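Local structure of secreted protein (Streptomyces lividans TK24, 5LXZ) at residues 412-424 with 435-448. The protein binds copper and is probably a secreted copper-radical oxidase of the galactose oxidase family (AA5). The protein carries 1 engineered substitution. Numbering follows the deposited sequence. Where two conformers were deposited one is given.
With EDO (1,2-ethanediol), chain H.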
# COMPACT_ATOMS: atom_id res chain seq x y z
N ILE A 412 14.10 1.13 -0.06
CA ILE A 412 15.31 1.78 0.43
C ILE A 412 16.40 0.73 0.65
O ILE A 412 16.13 -0.35 1.18
CB ILE A 412 15.03 2.47 1.76
CG1 ILE A 412 13.96 3.57 1.60
CG2 ILE A 412 16.30 3.04 2.35
CD1 ILE A 412 13.47 4.06 2.94
N LEU A 413 17.62 1.02 0.19
CA LEU A 413 18.77 0.15 0.42
C LEU A 413 19.70 0.76 1.46
O LEU A 413 19.68 1.97 1.69
CB LEU A 413 19.56 -0.02 -0.89
CG LEU A 413 19.07 -1.15 -1.83
CD1 LEU A 413 17.61 -1.20 -2.09
CD2 LEU A 413 19.87 -1.12 -3.14
N PRO A 414 20.57 -0.08 2.05
CA PRO A 414 21.43 0.39 3.14
C PRO A 414 22.55 1.36 2.81
O PRO A 414 23.15 1.92 3.73
CB PRO A 414 21.96 -0.90 3.76
CG PRO A 414 21.84 -1.89 2.72
CD PRO A 414 20.63 -1.54 1.90
N ASP A 415 22.80 1.58 1.53
CA ASP A 415 23.77 2.57 1.10
C ASP A 415 23.14 3.94 0.79
O ASP A 415 23.80 4.81 0.24
CB ASP A 415 24.56 2.06 -0.11
CG ASP A 415 23.71 1.85 -1.33
OD1 ASP A 415 22.46 1.90 -1.24
OD2 ASP A 415 24.28 1.64 -2.41
N ASP A 416 21.84 4.09 1.11
CA ASP A 416 21.05 5.31 0.85
C ASP A 416 20.51 5.42 -0.56
O ASP A 416 19.80 6.40 -0.89
CB ASP A 416 21.72 6.61 1.25
CG ASP A 416 22.08 6.67 2.69
OD1 ASP A 416 21.41 6.05 3.53
OD2 ASP A 416 23.04 7.41 3.04
N SER A 417 20.78 4.44 -1.41
CA SER A 417 20.06 4.34 -2.66
C SER A 417 18.64 3.81 -2.46
O SER A 417 18.32 3.25 -1.42
CB SER A 417 20.84 3.51 -3.68
OG SER A 417 20.86 2.15 -3.41
N VAL A 418 17.80 4.08 -3.44
CA VAL A 418 16.45 3.55 -3.48
C VAL A 418 16.30 2.77 -4.78
O VAL A 418 16.46 3.31 -5.86
CB VAL A 418 15.38 4.64 -3.40
CG1 VAL A 418 13.98 4.01 -3.40
CG2 VAL A 418 15.58 5.47 -2.14
N LEU A 419 15.96 1.51 -4.69
CA LEU A 419 15.69 0.67 -5.84
C LEU A 419 14.28 0.88 -6.33
O LEU A 419 13.34 0.61 -5.56
CB LEU A 419 15.93 -0.80 -5.53
CG LEU A 419 15.68 -1.82 -6.62
CD1 LEU A 419 16.59 -1.62 -7.81
CD2 LEU A 419 15.78 -3.24 -6.05
N VAL A 420 14.11 1.34 -7.56
CA VAL A 420 12.82 1.61 -8.17
C VAL A 420 12.71 0.70 -9.36
O VAL A 420 13.54 0.78 -10.30
CB VAL A 420 12.71 3.09 -8.58
CG1 VAL A 420 11.39 3.34 -9.27
CG2 VAL A 420 12.88 3.98 -7.37
N SER A 421 11.76 -0.22 -9.33
CA SER A 421 11.72 -1.32 -10.31
C SER A 421 10.31 -1.68 -10.71
O SER A 421 9.38 -1.60 -9.92
CB SER A 421 12.45 -2.54 -9.70
OG SER A 421 12.61 -3.60 -10.63
N GLY A 422 10.20 -2.20 -11.92
CA GLY A 422 8.96 -2.77 -12.36
C GLY A 422 7.87 -1.77 -12.57
O GLY A 422 8.13 -0.58 -12.86
N GLY A 423 6.64 -2.23 -12.43
CA GLY A 423 5.49 -1.45 -12.77
C GLY A 423 5.02 -1.71 -14.18
O GLY A 423 5.57 -2.59 -14.86
N SER A 424 3.98 -1.02 -14.61
CA SER A 424 3.47 -1.20 -15.97
C SER A 424 3.02 0.12 -16.52
O SER A 424 2.67 1.04 -15.79
CB SER A 424 2.34 -2.20 -16.02
OG SER A 424 1.24 -1.80 -15.22
N ILE A 435 6.81 -3.14 -17.41
CA ILE A 435 8.06 -2.45 -17.68
C ILE A 435 9.16 -3.23 -16.98
O ILE A 435 9.27 -3.16 -15.75
CB ILE A 435 8.02 -1.00 -17.21
CG1 ILE A 435 6.90 -0.25 -17.92
CG2 ILE A 435 9.36 -0.32 -17.44
CD1 ILE A 435 6.54 1.07 -17.24
N LEU A 436 9.99 -3.92 -17.73
CA LEU A 436 11.05 -4.73 -17.10
C LEU A 436 12.33 -3.87 -17.04
O LEU A 436 13.32 -4.08 -17.75
CB LEU A 436 11.22 -6.12 -17.76
CG LEU A 436 10.20 -7.18 -17.30
CD1 LEU A 436 8.78 -6.83 -17.71
CD2 LEU A 436 10.52 -8.57 -17.83
N GLN A 437 12.28 -2.87 -16.17
CA GLN A 437 13.38 -1.94 -15.93
C GLN A 437 13.53 -1.70 -14.46
O GLN A 437 12.51 -1.70 -13.73
CB GLN A 437 13.17 -0.58 -16.57
CG GLN A 437 13.03 -0.63 -18.07
CD GLN A 437 12.82 0.72 -18.69
OE1 GLN A 437 12.68 1.74 -18.01
NE2 GLN A 437 12.74 0.74 -20.02
N ALA A 438 14.75 -1.58 -14.02
CA ALA A 438 15.08 -1.22 -12.65
C ALA A 438 16.11 -0.12 -12.62
O ALA A 438 17.01 -0.09 -13.48
CB ALA A 438 15.60 -2.42 -11.87
N ARG A 439 16.04 0.72 -11.61
CA ARG A 439 16.92 1.83 -11.41
C ARG A 439 17.27 1.96 -9.95
O ARG A 439 16.48 1.61 -9.07
CB ARG A 439 16.26 3.14 -11.83
CG ARG A 439 15.99 3.24 -13.31
CD ARG A 439 14.98 4.34 -13.58
NE ARG A 439 14.84 4.56 -15.02
CZ ARG A 439 14.18 3.75 -15.85
NH1 ARG A 439 13.51 2.69 -15.42
NH2 ARG A 439 14.20 4.01 -17.18
N LEU A 440 18.44 2.50 -9.70
CA LEU A 440 18.79 3.03 -8.41
C LEU A 440 18.67 4.53 -8.40
O LEU A 440 19.26 5.22 -9.26
CB LEU A 440 20.21 2.62 -8.00
CG LEU A 440 20.47 1.14 -7.78
CD1 LEU A 440 21.96 0.92 -7.61
CD2 LEU A 440 19.71 0.57 -6.59
N TYR A 441 17.89 5.08 -7.47
CA TYR A 441 17.84 6.52 -7.23
C TYR A 441 18.91 6.84 -6.20
O TYR A 441 19.04 6.16 -5.18
CB TYR A 441 16.49 6.93 -6.67
CG TYR A 441 16.45 8.38 -6.29
CD1 TYR A 441 16.53 9.39 -7.26
CD2 TYR A 441 16.43 8.77 -4.96
CE1 TYR A 441 16.58 10.73 -6.89
CE2 TYR A 441 16.42 10.08 -4.60
CZ TYR A 441 16.51 11.07 -5.56
OH TYR A 441 16.54 12.39 -5.17
N HIS A 442 19.70 7.87 -6.48
CA HIS A 442 20.76 8.28 -5.61
C HIS A 442 20.39 9.65 -5.05
O HIS A 442 20.40 10.62 -5.80
CB HIS A 442 22.04 8.37 -6.44
CG HIS A 442 22.52 7.05 -6.94
ND1 HIS A 442 23.06 6.10 -6.09
CD2 HIS A 442 22.53 6.51 -8.17
CE1 HIS A 442 23.40 5.03 -6.80
NE2 HIS A 442 23.09 5.26 -8.07
N PRO A 443 20.00 9.74 -3.77
CA PRO A 443 19.56 11.06 -3.23
C PRO A 443 20.65 12.14 -3.26
O PRO A 443 20.34 13.32 -3.42
CB PRO A 443 19.13 10.76 -1.79
CG PRO A 443 18.88 9.30 -1.76
CD PRO A 443 19.72 8.65 -2.83
N ASP A 444 21.91 11.73 -3.17
CA ASP A 444 23.02 12.69 -3.16
C ASP A 444 23.24 13.37 -4.52
O ASP A 444 23.63 14.55 -4.56
CB ASP A 444 24.31 12.09 -2.54
CG ASP A 444 24.82 10.83 -3.27
OD1 ASP A 444 24.16 10.33 -4.22
OD2 ASP A 444 25.89 10.32 -2.87
N THR A 445 22.94 12.69 -5.62
CA THR A 445 23.05 13.27 -6.95
C THR A 445 21.68 13.64 -7.54
O THR A 445 21.58 14.32 -8.57
CB THR A 445 23.73 12.31 -7.91
OG1 THR A 445 22.93 11.12 -8.04
CG2 THR A 445 25.16 11.97 -7.40
N ASN A 446 20.61 13.19 -6.90
CA ASN A 446 19.25 13.36 -7.44
C ASN A 446 19.07 12.81 -8.83
O ASN A 446 18.31 13.37 -9.64
CB ASN A 446 18.80 14.82 -7.32
CG ASN A 446 17.29 14.99 -7.42
OD1 ASN A 446 16.50 14.13 -7.04
ND2 ASN A 446 16.89 16.13 -7.90
N GLU A 447 19.72 11.68 -9.10
CA GLU A 447 19.60 11.03 -10.39
C GLU A 447 19.30 9.56 -10.26
O GLU A 447 19.59 8.95 -9.24
CB GLU A 447 20.90 11.18 -11.20
CG GLU A 447 21.32 12.63 -11.47
CD GLU A 447 20.55 13.32 -12.57
OE1 GLU A 447 19.41 12.92 -12.93
OE2 GLU A 447 21.09 14.33 -13.11
N PHE A 448 18.78 9.01 -11.33
CA PHE A 448 18.60 7.57 -11.50
C PHE A 448 19.79 6.97 -12.25
O PHE A 448 20.33 7.59 -13.17
CB PHE A 448 17.37 7.26 -12.35
CG PHE A 448 16.06 7.30 -11.62
CD1 PHE A 448 15.86 6.51 -10.52
CD2 PHE A 448 14.99 8.01 -12.14
CE1 PHE A 448 14.62 6.50 -9.89
CE2 PHE A 448 13.75 8.01 -11.52
CZ PHE A 448 13.57 7.24 -10.40
C1 EDO H . 16.01 16.41 -12.07
O1 EDO H . 15.48 17.54 -11.36
C2 EDO H . 16.99 15.71 -11.14
O2 EDO H . 17.97 14.93 -11.83
O HOH W 1 12.75 1.80 -12.83
O HOH W 2 10.50 0.43 -13.76
O HOH W 3 7.23 -4.87 -14.48
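Val418 and Val420 pair antiparallel with Tyr441 and Arg439, joining the two central strands of a four-stranded kelch blade in the beta-propeller. Each couple exchanges two backbone hydrogen bonds, the straightest including Val420 N to Arg439 O at 2.8 Å (173°). Beyond the strand, Gly422 N still reaches Gln437 O and Ile435 N reaches Gly423 O, carrying the pairing toward the end where the Ser424 side chain lies about 13 Å from a bound copper ion.

On the face shared by Leu419 and Leu440, CD2 of Leu440 does most of the touching: it meets Ser417 OG at 3.7 Å and Leu413 CD2 at 3.8 Å, the two leucines crossing at about a right angle, and also packs on Leu419 CD1. Leu472 and Phe474 of strand 472-476 cover Leu419 on this side. On the other face Val420 CG2 touches the edge of the Phe448 ring at CE1, 4.0 Å away, while Arg439 CD lies over one face of that ring.

The Arg439 chain is extended from CG to NE (chi3 173°), which carries the guanidinium past Phe448 to Gln437; there NH1 and NH2 both donate to OE1, an end-on grip with OE1 in the guanidinium plane. With an alanine in place of Arg439, the Phe448 face would probably lose this cover, and Gln437 OE1 its two donors. Gln437 NE2 is held in turn by Glu402. Finally, one water donates to Val420 O at 2.8 Å and accepts from Arg439 NH1, lying in the plane of the guanidinium.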